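Local structure of cell wall surface anchor family protein (Streptococcus agalactiae serogroup V, 3TW0) at residues Ser88-Tyr93 with Gly133-Tyr138; Thr158-Ser161 with Lys165-Ile168; Tyr180-Asn185 with Asn197-Lys202; Ile325-Asp330 with Leu336-Phe341. The protein forms the adhesive tip of the group B streptococcal pilus and, through this magnesium-binding von Willebrand factor A-type part, probably takes part in attachment to host cells. The protein carries 2 engineered substitutions. One frame throughout, in Å; residues are numbered along the deposited sequence.

Interaction 1. Residues Ser88-Tyr93 with Gly133-Tyr138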
# COMPACT_ATOMS: atom_id res chain seq x y z
N SER A 88 -8.69 -18.13 -10.27
CA SER A 88 -9.90 -18.08 -9.44
C SER A 88 -11.09 -18.81 -10.11
O SER A 88 -11.19 -18.87 -11.34
CB SER A 88 -10.27 -16.62 -9.12
OG SER A 88 -11.65 -16.50 -8.84
N VAL A 89 -11.96 -19.38 -9.28
CA VAL A 89 -13.18 -20.01 -9.76
C VAL A 89 -14.14 -18.92 -10.22
O VAL A 89 -14.98 -19.19 -11.05
CB VAL A 89 -13.83 -20.89 -8.66
CG1 VAL A 89 -15.34 -20.96 -8.77
CG2 VAL A 89 -13.24 -22.28 -8.70
N SER A 90 -14.02 -17.69 -9.70
CA SER A 90 -14.97 -16.66 -10.13
C SER A 90 -14.57 -15.71 -11.25
O SER A 90 -15.30 -14.78 -11.54
CB SER A 90 -15.63 -15.90 -8.96
OG SER A 90 -15.01 -16.13 -7.71
N TRP A 91 -13.44 -15.93 -11.91
CA TRP A 91 -13.04 -15.08 -13.04
C TRP A 91 -12.56 -15.92 -14.20
O TRP A 91 -12.04 -17.04 -13.98
CB TRP A 91 -11.93 -14.08 -12.63
CG TRP A 91 -12.31 -13.21 -11.48
CD1 TRP A 91 -11.86 -13.32 -10.18
CD2 TRP A 91 -13.24 -12.12 -11.49
NE1 TRP A 91 -12.45 -12.35 -9.40
CE2 TRP A 91 -13.32 -11.62 -10.17
CE3 TRP A 91 -14.03 -11.53 -12.49
CZ2 TRP A 91 -14.13 -10.54 -9.83
CZ3 TRP A 91 -14.85 -10.45 -12.15
CH2 TRP A 91 -14.88 -9.96 -10.82
N ASP A 92 -12.72 -15.40 -15.41
CA ASP A 92 -12.12 -15.99 -16.60
C ASP A 92 -10.60 -15.90 -16.48
O ASP A 92 -10.08 -14.95 -15.88
CB ASP A 92 -12.58 -15.26 -17.87
CG ASP A 92 -11.94 -15.83 -19.13
OD1 ASP A 92 -12.08 -17.05 -19.39
OD2 ASP A 92 -11.28 -15.06 -19.86
N TYR A 93 -9.88 -16.86 -17.04
CA TYR A 93 -8.42 -16.88 -16.85
C TYR A 93 -7.66 -15.71 -17.50
O TYR A 93 -6.50 -15.45 -17.13
CB TYR A 93 -7.82 -18.23 -17.27
CG TYR A 93 -7.64 -18.42 -18.76
CD1 TYR A 93 -6.45 -18.05 -19.41
CD2 TYR A 93 -8.66 -18.99 -19.53
CE1 TYR A 93 -6.29 -18.23 -20.80
CE2 TYR A 93 -8.50 -19.19 -20.91
CZ TYR A 93 -7.33 -18.82 -21.53
OH TYR A 93 -7.20 -19.02 -22.89
N GLY A 133 -18.79 -9.39 -1.32
CA GLY A 133 -19.59 -8.19 -1.63
C GLY A 133 -19.39 -7.79 -3.09
O GLY A 133 -19.69 -8.56 -3.99
N ASP A 134 -18.87 -6.58 -3.31
CA ASP A 134 -18.39 -6.17 -4.63
C ASP A 134 -17.03 -6.85 -4.95
O ASP A 134 -15.98 -6.42 -4.43
CB ASP A 134 -18.25 -4.63 -4.67
CG ASP A 134 -18.07 -4.09 -6.09
OD1 ASP A 134 -17.49 -4.80 -6.96
OD2 ASP A 134 -18.52 -2.94 -6.35
N ARG A 135 -17.06 -7.90 -5.77
CA ARG A 135 -15.83 -8.68 -6.07
C ARG A 135 -14.88 -7.95 -7.01
O ARG A 135 -13.69 -8.26 -7.08
CB ARG A 135 -16.15 -10.06 -6.68
CG ARG A 135 -16.66 -11.09 -5.68
CD ARG A 135 -16.59 -12.51 -6.24
NE ARG A 135 -17.89 -13.17 -6.05
CZ ARG A 135 -18.21 -13.96 -5.02
NH1 ARG A 135 -17.32 -14.23 -4.07
NH2 ARG A 135 -19.43 -14.48 -4.95
N THR A 136 -15.41 -6.99 -7.74
CA THR A 136 -14.59 -6.16 -8.60
C THR A 136 -13.76 -5.16 -7.78
O THR A 136 -12.57 -5.04 -8.00
CB THR A 136 -15.44 -5.51 -9.71
OG1 THR A 136 -15.98 -6.57 -10.51
CG2 THR A 136 -14.59 -4.63 -10.64
N LEU A 137 -14.39 -4.49 -6.82
CA LEU A 137 -13.73 -3.42 -6.05
C LEU A 137 -12.87 -4.05 -4.96
O LEU A 137 -11.94 -3.44 -4.46
CB LEU A 137 -14.75 -2.45 -5.47
CG LEU A 137 -15.31 -1.40 -6.44
CD1 LEU A 137 -16.31 -0.46 -5.73
CD2 LEU A 137 -14.18 -0.59 -7.00
N TYR A 138 -13.20 -5.28 -4.60
CA TYR A 138 -12.37 -6.09 -3.73
C TYR A 138 -10.96 -6.23 -4.31
O TYR A 138 -10.00 -6.30 -3.55
CB TYR A 138 -12.97 -7.50 -3.54
CG TYR A 138 -12.17 -8.36 -2.58
CD1 TYR A 138 -12.32 -8.22 -1.20
CD2 TYR A 138 -11.25 -9.30 -3.05
CE1 TYR A 138 -11.61 -8.99 -0.32
CE2 TYR A 138 -10.52 -10.09 -2.18
CZ TYR A 138 -10.70 -9.91 -0.81
OH TYR A 138 -9.98 -10.67 0.08

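Interaction 2. Residues Thr158-Ser161 with Lys165-Ile168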
# COMPACT_ATOMS: atom_id res chain seq x y z
N THR A 158 1.80 21.35 -2.08
CA THR A 158 1.07 22.10 -3.10
C THR A 158 0.22 23.21 -2.50
O THR A 158 0.11 24.27 -3.08
CB THR A 158 0.09 21.18 -3.88
OG1 THR A 158 0.75 19.96 -4.22
CG2 THR A 158 -0.35 21.84 -5.16
N GLN A 159 -0.40 22.94 -1.35
CA GLN A 159 -1.49 23.77 -0.86
C GLN A 159 -1.25 24.46 0.49
O GLN A 159 -2.01 25.34 0.88
CB GLN A 159 -2.79 22.95 -0.75
CG GLN A 159 -3.28 22.28 -2.02
CD GLN A 159 -4.48 21.38 -1.73
OE1 GLN A 159 -5.22 21.58 -0.75
NE2 GLN A 159 -4.67 20.37 -2.56
N SER A 160 -0.24 24.01 1.24
CA SER A 160 0.19 24.71 2.43
C SER A 160 1.46 25.55 2.13
O SER A 160 1.70 25.98 0.98
CB SER A 160 0.41 23.72 3.57
OG SER A 160 0.53 24.36 4.82
N SER A 161 2.25 25.81 3.17
CA SER A 161 3.42 26.69 3.06
C SER A 161 4.31 26.45 4.27
O SER A 161 3.86 25.83 5.24
CB SER A 161 3.02 28.18 2.96
OG SER A 161 2.56 28.71 4.21
N LYS A 165 1.70 25.30 10.22
CA LYS A 165 1.95 23.98 10.81
C LYS A 165 1.24 22.91 9.98
O LYS A 165 0.14 23.12 9.51
CB LYS A 165 1.46 23.92 12.25
CG LYS A 165 2.43 24.56 13.27
CD LYS A 165 3.90 24.09 13.07
CE LYS A 165 4.19 22.65 13.53
NZ LYS A 165 5.60 22.21 13.15
N LYS A 166 1.88 21.76 9.81
CA LYS A 166 1.35 20.71 8.91
C LYS A 166 1.36 19.36 9.63
O LYS A 166 2.32 19.02 10.31
CB LYS A 166 2.12 20.71 7.57
CG LYS A 166 2.17 22.12 6.88
CD LYS A 166 3.05 22.26 5.63
CE LYS A 166 4.56 22.56 5.91
NZ LYS A 166 4.79 23.27 7.22
N LEU A 167 0.27 18.61 9.53
CA LEU A 167 0.22 17.29 10.15
C LEU A 167 -0.34 16.23 9.19
O LEU A 167 -1.32 16.47 8.48
CB LEU A 167 -0.61 17.32 11.42
CG LEU A 167 -1.06 15.98 12.00
CD1 LEU A 167 0.15 15.18 12.54
CD2 LEU A 167 -2.12 16.20 13.09
N ILE A 168 0.33 15.08 9.14
CA ILE A 168 -0.31 13.90 8.54
C ILE A 168 -0.75 12.98 9.68
O ILE A 168 0.07 12.65 10.57
CB ILE A 168 0.59 13.16 7.51
CG1 ILE A 168 0.86 14.10 6.31
CG2 ILE A 168 -0.10 11.85 7.06
CD1 ILE A 168 2.01 13.64 5.43

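Interaction 3. Residues Tyr180-Asn185 with Asn197-Lys202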
# COMPACT_ATOMS: atom_id res chain seq x y z
N TYR A 180 5.96 1.06 -4.48
CA TYR A 180 6.75 1.34 -5.69
C TYR A 180 8.13 0.65 -5.71
O TYR A 180 8.76 0.50 -4.66
CB TYR A 180 6.84 2.86 -5.96
CG TYR A 180 5.54 3.48 -6.43
CD1 TYR A 180 4.98 3.10 -7.66
CD2 TYR A 180 4.87 4.43 -5.67
CE1 TYR A 180 3.76 3.64 -8.11
CE2 TYR A 180 3.65 5.00 -6.11
CZ TYR A 180 3.11 4.59 -7.34
OH TYR A 180 1.92 5.13 -7.80
N ALA A 181 8.58 0.22 -6.90
CA ALA A 181 9.90 -0.38 -7.09
C ALA A 181 11.06 0.60 -6.91
O ALA A 181 11.04 1.71 -7.47
CB ALA A 181 10.02 -0.99 -8.48
N ILE A 182 12.12 0.12 -6.24
CA ILE A 182 13.41 0.81 -6.18
C ILE A 182 14.12 0.59 -7.53
O ILE A 182 14.19 -0.55 -8.02
CB ILE A 182 14.26 0.30 -5.01
CG1 ILE A 182 13.59 0.68 -3.69
CG2 ILE A 182 15.69 0.86 -5.08
CD1 ILE A 182 14.12 -0.06 -2.41
N ASN A 183 14.60 1.66 -8.15
CA ASN A 183 15.15 1.56 -9.51
C ASN A 183 16.58 1.03 -9.61
O ASN A 183 17.47 1.73 -10.07
CB ASN A 183 15.04 2.90 -10.27
CG ASN A 183 15.11 2.75 -11.79
OD1 ASN A 183 15.03 1.64 -12.35
ND2 ASN A 183 15.26 3.87 -12.48
N PHE A 184 16.78 -0.22 -9.20
CA PHE A 184 18.04 -0.90 -9.43
C PHE A 184 18.41 -1.04 -10.92
O PHE A 184 17.52 -1.15 -11.82
CB PHE A 184 18.03 -2.28 -8.79
CG PHE A 184 17.96 -2.27 -7.28
CD1 PHE A 184 19.10 -2.01 -6.52
CD2 PHE A 184 16.76 -2.53 -6.63
CE1 PHE A 184 19.06 -2.01 -5.11
CE2 PHE A 184 16.70 -2.55 -5.23
CZ PHE A 184 17.87 -2.27 -4.47
N ASN A 185 19.70 -1.04 -11.20
CA ASN A 185 20.16 -1.10 -12.58
C ASN A 185 20.83 -2.45 -12.84
O ASN A 185 21.92 -2.72 -12.33
CB ASN A 185 21.09 0.08 -12.88
CG ASN A 185 21.53 0.11 -14.34
OD1 ASN A 185 21.42 -0.90 -15.06
ND2 ASN A 185 22.04 1.25 -14.78
N ASN A 197 23.15 1.51 -1.46
CA ASN A 197 23.99 2.48 -0.74
C ASN A 197 24.16 3.83 -1.43
O ASN A 197 24.11 4.86 -0.75
CB ASN A 197 25.37 1.88 -0.44
CG ASN A 197 25.28 0.73 0.54
OD1 ASN A 197 24.24 0.50 1.14
ND2 ASN A 197 26.40 0.01 0.73
N SER A 198 24.33 3.86 -2.76
CA SER A 198 24.39 5.16 -3.46
C SER A 198 23.05 5.90 -3.44
O SER A 198 23.04 7.14 -3.44
CB SER A 198 24.89 5.04 -4.90
OG SER A 198 26.13 4.35 -4.94
N PHE A 199 21.93 5.17 -3.45
CA PHE A 199 20.62 5.83 -3.31
C PHE A 199 20.55 6.49 -1.91
O PHE A 199 20.15 7.63 -1.79
CB PHE A 199 19.44 4.85 -3.49
CG PHE A 199 19.42 4.10 -4.82
CD1 PHE A 199 19.83 4.72 -6.01
CD2 PHE A 199 18.96 2.78 -4.87
CE1 PHE A 199 19.82 4.03 -7.23
CE2 PHE A 199 18.94 2.09 -6.08
CZ PHE A 199 19.39 2.72 -7.27
N LEU A 200 20.94 5.75 -0.87
CA LEU A 200 20.92 6.25 0.49
C LEU A 200 21.81 7.48 0.65
O LEU A 200 21.49 8.37 1.43
CB LEU A 200 21.40 5.17 1.47
CG LEU A 200 20.69 3.80 1.63
CD1 LEU A 200 21.48 2.93 2.59
CD2 LEU A 200 19.22 3.93 2.12
N ASN A 201 22.93 7.52 -0.10
CA ASN A 201 23.93 8.57 0.05
C ASN A 201 23.33 9.92 -0.27
O ASN A 201 23.82 10.95 0.21
CB ASN A 201 25.20 8.29 -0.82
CG ASN A 201 26.11 7.23 -0.20
OD1 ASN A 201 26.09 7.04 1.01
ND2 ASN A 201 26.92 6.55 -1.02
N LYS A 202 22.21 9.91 -1.01
CA LYS A 202 21.56 11.13 -1.45
C LYS A 202 20.74 11.85 -0.37
O LYS A 202 20.44 13.03 -0.52
CB LYS A 202 20.71 10.87 -2.72
CG LYS A 202 21.52 10.46 -3.97
CD LYS A 202 20.52 10.16 -5.11
CE LYS A 202 21.15 9.49 -6.30
NZ LYS A 202 20.19 9.60 -7.44

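Interaction 4. Residues Ile325-Asp330 with Leu336-Phe341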
# COMPACT_ATOMS: atom_id res chain seq x y z
N ILE A 325 -4.93 0.29 14.27
CA ILE A 325 -6.23 -0.28 14.57
C ILE A 325 -6.24 -1.79 14.46
O ILE A 325 -5.96 -2.34 13.40
CB ILE A 325 -7.33 0.34 13.68
CG1 ILE A 325 -7.38 1.86 13.89
CG2 ILE A 325 -8.70 -0.34 13.94
CD1 ILE A 325 -8.73 2.40 14.03
N GLY A 326 -6.60 -2.46 15.56
CA GLY A 326 -6.66 -3.92 15.64
C GLY A 326 -5.46 -4.60 15.00
O GLY A 326 -5.61 -5.35 14.03
N VAL A 327 -4.28 -4.35 15.56
CA VAL A 327 -3.00 -4.66 14.88
C VAL A 327 -2.57 -6.11 15.10
O VAL A 327 -2.30 -6.52 16.24
CB VAL A 327 -1.86 -3.70 15.40
CG1 VAL A 327 -0.49 -3.99 14.72
CG2 VAL A 327 -2.25 -2.22 15.20
N ASN A 328 -2.50 -6.88 14.01
CA ASN A 328 -2.01 -8.27 14.11
C ASN A 328 -1.09 -8.71 12.97
O ASN A 328 -0.61 -9.83 13.00
CB ASN A 328 -3.16 -9.28 14.28
CG ASN A 328 -3.93 -9.54 12.98
OD1 ASN A 328 -3.58 -9.01 11.92
ND2 ASN A 328 -5.01 -10.31 13.06
N GLY A 329 -0.86 -7.87 11.96
CA GLY A 329 0.00 -8.25 10.83
C GLY A 329 -0.63 -8.91 9.60
O GLY A 329 0.09 -9.35 8.69
N ASP A 330 -1.97 -8.94 9.52
CA ASP A 330 -2.66 -9.53 8.36
C ASP A 330 -2.54 -8.63 7.10
O ASP A 330 -2.83 -7.44 7.18
CB ASP A 330 -4.13 -9.83 8.70
CG ASP A 330 -4.90 -10.57 7.57
OD1 ASP A 330 -4.33 -11.45 6.87
OD2 ASP A 330 -6.12 -10.30 7.41
N LEU A 336 4.45 -7.42 15.61
CA LEU A 336 5.60 -6.54 15.86
C LEU A 336 6.10 -5.83 14.59
O LEU A 336 6.37 -4.62 14.60
CB LEU A 336 6.76 -7.36 16.43
CG LEU A 336 7.81 -6.58 17.23
CD1 LEU A 336 7.15 -5.88 18.39
CD2 LEU A 336 8.90 -7.52 17.72
N GLU A 337 6.23 -6.58 13.51
CA GLU A 337 6.58 -5.99 12.22
C GLU A 337 5.66 -4.84 11.86
O GLU A 337 6.13 -3.80 11.43
CB GLU A 337 6.59 -7.06 11.12
CG GLU A 337 7.99 -7.70 10.99
CD GLU A 337 7.99 -9.06 10.29
OE1 GLU A 337 6.91 -9.60 9.93
OE2 GLU A 337 9.10 -9.58 10.11
N ALA A 338 4.35 -5.03 12.06
CA ALA A 338 3.36 -3.98 11.78
C ALA A 338 3.60 -2.74 12.65
O ALA A 338 3.64 -1.65 12.12
CB ALA A 338 1.95 -4.51 11.96
N GLU A 339 3.79 -2.91 13.97
CA GLU A 339 4.08 -1.79 14.89
C GLU A 339 5.35 -1.03 14.52
O GLU A 339 5.37 0.21 14.44
CB GLU A 339 4.23 -2.26 16.35
CG GLU A 339 3.15 -3.20 16.83
CD GLU A 339 3.06 -3.27 18.35
OE1 GLU A 339 4.06 -2.97 19.04
OE2 GLU A 339 1.97 -3.61 18.84
N LYS A 340 6.44 -1.79 14.35
CA LYS A 340 7.70 -1.25 13.95
C LYS A 340 7.51 -0.47 12.66
O LYS A 340 7.97 0.65 12.54
CB LYS A 340 8.74 -2.38 13.78
CG LYS A 340 9.32 -2.91 15.11
CD LYS A 340 10.32 -4.04 14.82
CE LYS A 340 11.01 -4.52 16.10
NZ LYS A 340 12.00 -5.61 15.77
N PHE A 341 6.81 -1.06 11.69
CA PHE A 341 6.54 -0.33 10.44
C PHE A 341 5.81 0.99 10.68
O PHE A 341 6.23 2.04 10.17
CB PHE A 341 5.79 -1.17 9.41
CG PHE A 341 5.34 -0.34 8.24
CD1 PHE A 341 6.27 0.17 7.34
CD2 PHE A 341 4.01 0.02 8.10
CE1 PHE A 341 5.86 1.00 6.27
CE2 PHE A 341 3.58 0.82 7.06
CZ PHE A 341 4.49 1.31 6.14

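Interaction 1. Residues Ser88-Tyr93 with Gly133-Tyr138
Trp91 sets the outer edge of its indole against Arg135 and Thr136 in a loop-to-loop contact at the protein surface. One loop lies between strands 84-85 and 97-101, the other between helices 114-122 and 145-159. CZ2 of Trp91 stands 3.6 Å from the backbone O of Arg135 and 3.8 Å from Arg135 CB, while its neighbour CH2 comes 3.6 Å from OG1 of Thr136. Both oxygens lie at the ring edge, near its plane. The indole is supported by an edge-to-face contact with Phe98 of strand 97-101, whose Ala100 is touched by Thr136. In Trp91, CG anti to the carbonyl carbon (chi1 -57°) carries the six-membered ring toward the other loop. The guanidinium of Arg135 does not stack on the indole: the planes are 80° apart, and NH1 bonds to Asn132 OD1. Ser90 OG lies over one guanidinium face, but its nearest approach is to Arg135 CD, at 4.2 Å. Each loop is braced from within. Ser88 OG accepts from Ser90 N at 2.8 Å, an ST turn, and Asp134 OD1 accepts from Leu137 N at 3.1 Å from above the carboxylate plane, an Asx motif. Arg135 O has its hydrogen bond from Gln139 NE2. With no hydrogen bond between the loops, they are joined by van der Waals packing, with a weak polar attraction probably added where the ring C-H edge faces two oxygens.

Interaction 2. Residues Thr158-Ser161 with Lys165-Ile168
Lys166 lays its aliphatic chain against Ser160 and Ser161, just where helix 145-159 gives way to the short turn leading into strand 165-172. The strand starts at Lys165, whose CB points away from the turn; its backbone bonds to Pro10 and to Asp12 of strand 11-18, and its side chain runs over Leu11 and Asp319. Lys166 comes next and makes nearly all of the contact. Its CD passes 3.4 Å from Ser160 OG and 3.7 Å from Ser160 CB, with CG alongside at 3.5 Å from the same hydroxyl. A chi1 of -166° swings the Ser160 hydroxyl away from its own N; OG hydrogen-bonds with Asp12 OD2, and its contact with Lys166 is packing against CG and CD. Bends at chi3 (-85°) and chi4 then turn the lysine chain end toward the backbone of Ser161, where NZ makes a weak 3.4 Å hydrogen bond to Ser161 O. The same ammonium group bonds to Arg164 O, so it bridges two carbonyls of the turn. Leu167 turns its buried side chain to the sheet face away from Lys166, over Leu11 and Val13 on one neighbouring strand and Asp319 and Phe321 on the other. Ile168, on the helix side, packs against Ala152 and Leu156 of helix 145-159, and Lys166 also touches that Leu156. The join is a helix-to-strand turn of the alpha/beta core typical of a von Willebrand factor A domain. Chemically, the lysine works twice: its methylenes cover the serine, and its positive charge probably offsets the partial negative charge of the two carbonyl oxygens.

Interaction 3. Residues Tyr180-Asn185 with Asn197-Lys202
Phe199 reaches from its helix into a corner formed by Ile182, Asn183 and Phe184. With CG anti to the carbonyl carbon (chi1 -57°), its ring projects off the helix and leads with the CE2 and CZ corner. CE2 lies 3.6 Å from Ile182 CG2 and 4.1 Å from Phe184 CD1, whereas CZ comes 3.5 Å from the backbone O of Asn183. In Ile182 the touching branch is CG2, set anti to the backbone N, and this methyl sits 3.5 Å above the plane of the Phe184 ring, toward its rim. Phe199 CE2 is over that same face, so methyl and ring edge share one side of Phe184. The two phenyl planes meet obliquely at 59°, their centroids 5.9 Å apart. An inverse gamma turn centred on Asn183, closed by Phe184 N to Ile182 O at 2.9 Å, sets Ile182 and Phe184 near each other, consistent with the carbonyl of Asn183 facing the incoming ring. The segment belongs to the long connection between strand 165-172 of the parallel sheet and helix 192-201, and the contact folds that helix back over its own lead-in. Gln195 of the helix adds a polar tie, accepting from Asn185 N through OE1. Ile182 and Leu200 both touch Leu307 of helix 302-312, and Asp213 is backbone-bonded to Asn183 and is also touched by the Phe199 side chain.

Interaction 4. Residues Ile325-Asp330 with Leu336-Phe341
Val327 and Gly329 pack against Ala338 where the loop after strand 319-324 folds back on helix 335-344. Ile325 opens the loop and packs on Lys36 and Ala37 of helix 33-48. Gly326 turns the chain at positive phi (45°) and gives its O to Arg33 NH2. Val327 makes the main contact: CG1, anti to the backbone N (chi1 180°), meets Ala338 CB at 3.7 Å and lies 4.3 Å from Glu339 CG. Asn328 points away and folds its amide back, OD1 accepting from Asp330 N at 2.9 Å in an Asx turn. Gly329, at phi 91°, then brings bare backbone to the helix: its CA is 4.4 Å from Ala338 CB, and the two CA atoms are 5.5 Å apart. Asp330 closes with a salt bridge to Arg27. Gly329 lies about 9 Å from the magnesium ion, held by Ser20, Ser22 and Thr143 in the metal-ion-dependent adhesion site, and the Val327 side chain about 5 Å from that of Asp173, a magnesium ligand in another structure. Ala338 also touches Val175, so helix 335-344 is flanked by loops at the C-terminal ends of strands 165-172 and 319-324, while its Phe341 leans on Thr305 and Thr306 of helix 302-312.

In the fold
Followed from the N terminus, the four contacts come in series; none nests in or crosses another. Interaction 1 closes a 39-residue excursion through strand 97-101 and helix 114-122, tying two peripheral loops. Interaction 2 closes the short connection joining helix 145-159 to central strand 165-172. Interaction 3 follows on the same strand's outgoing connection, folding helix 192-201 over its lead-in, and interaction 4 closes the loop from neighbouring strand 319-324 to helix 335-344, near the magnesium site. Interaction 1 lies across the chain's centre from interactions 2 and 3, and comes to about 8 Å, nearest atoms, from interaction 4. Helix 302-312 touches both interactions 3 and 4.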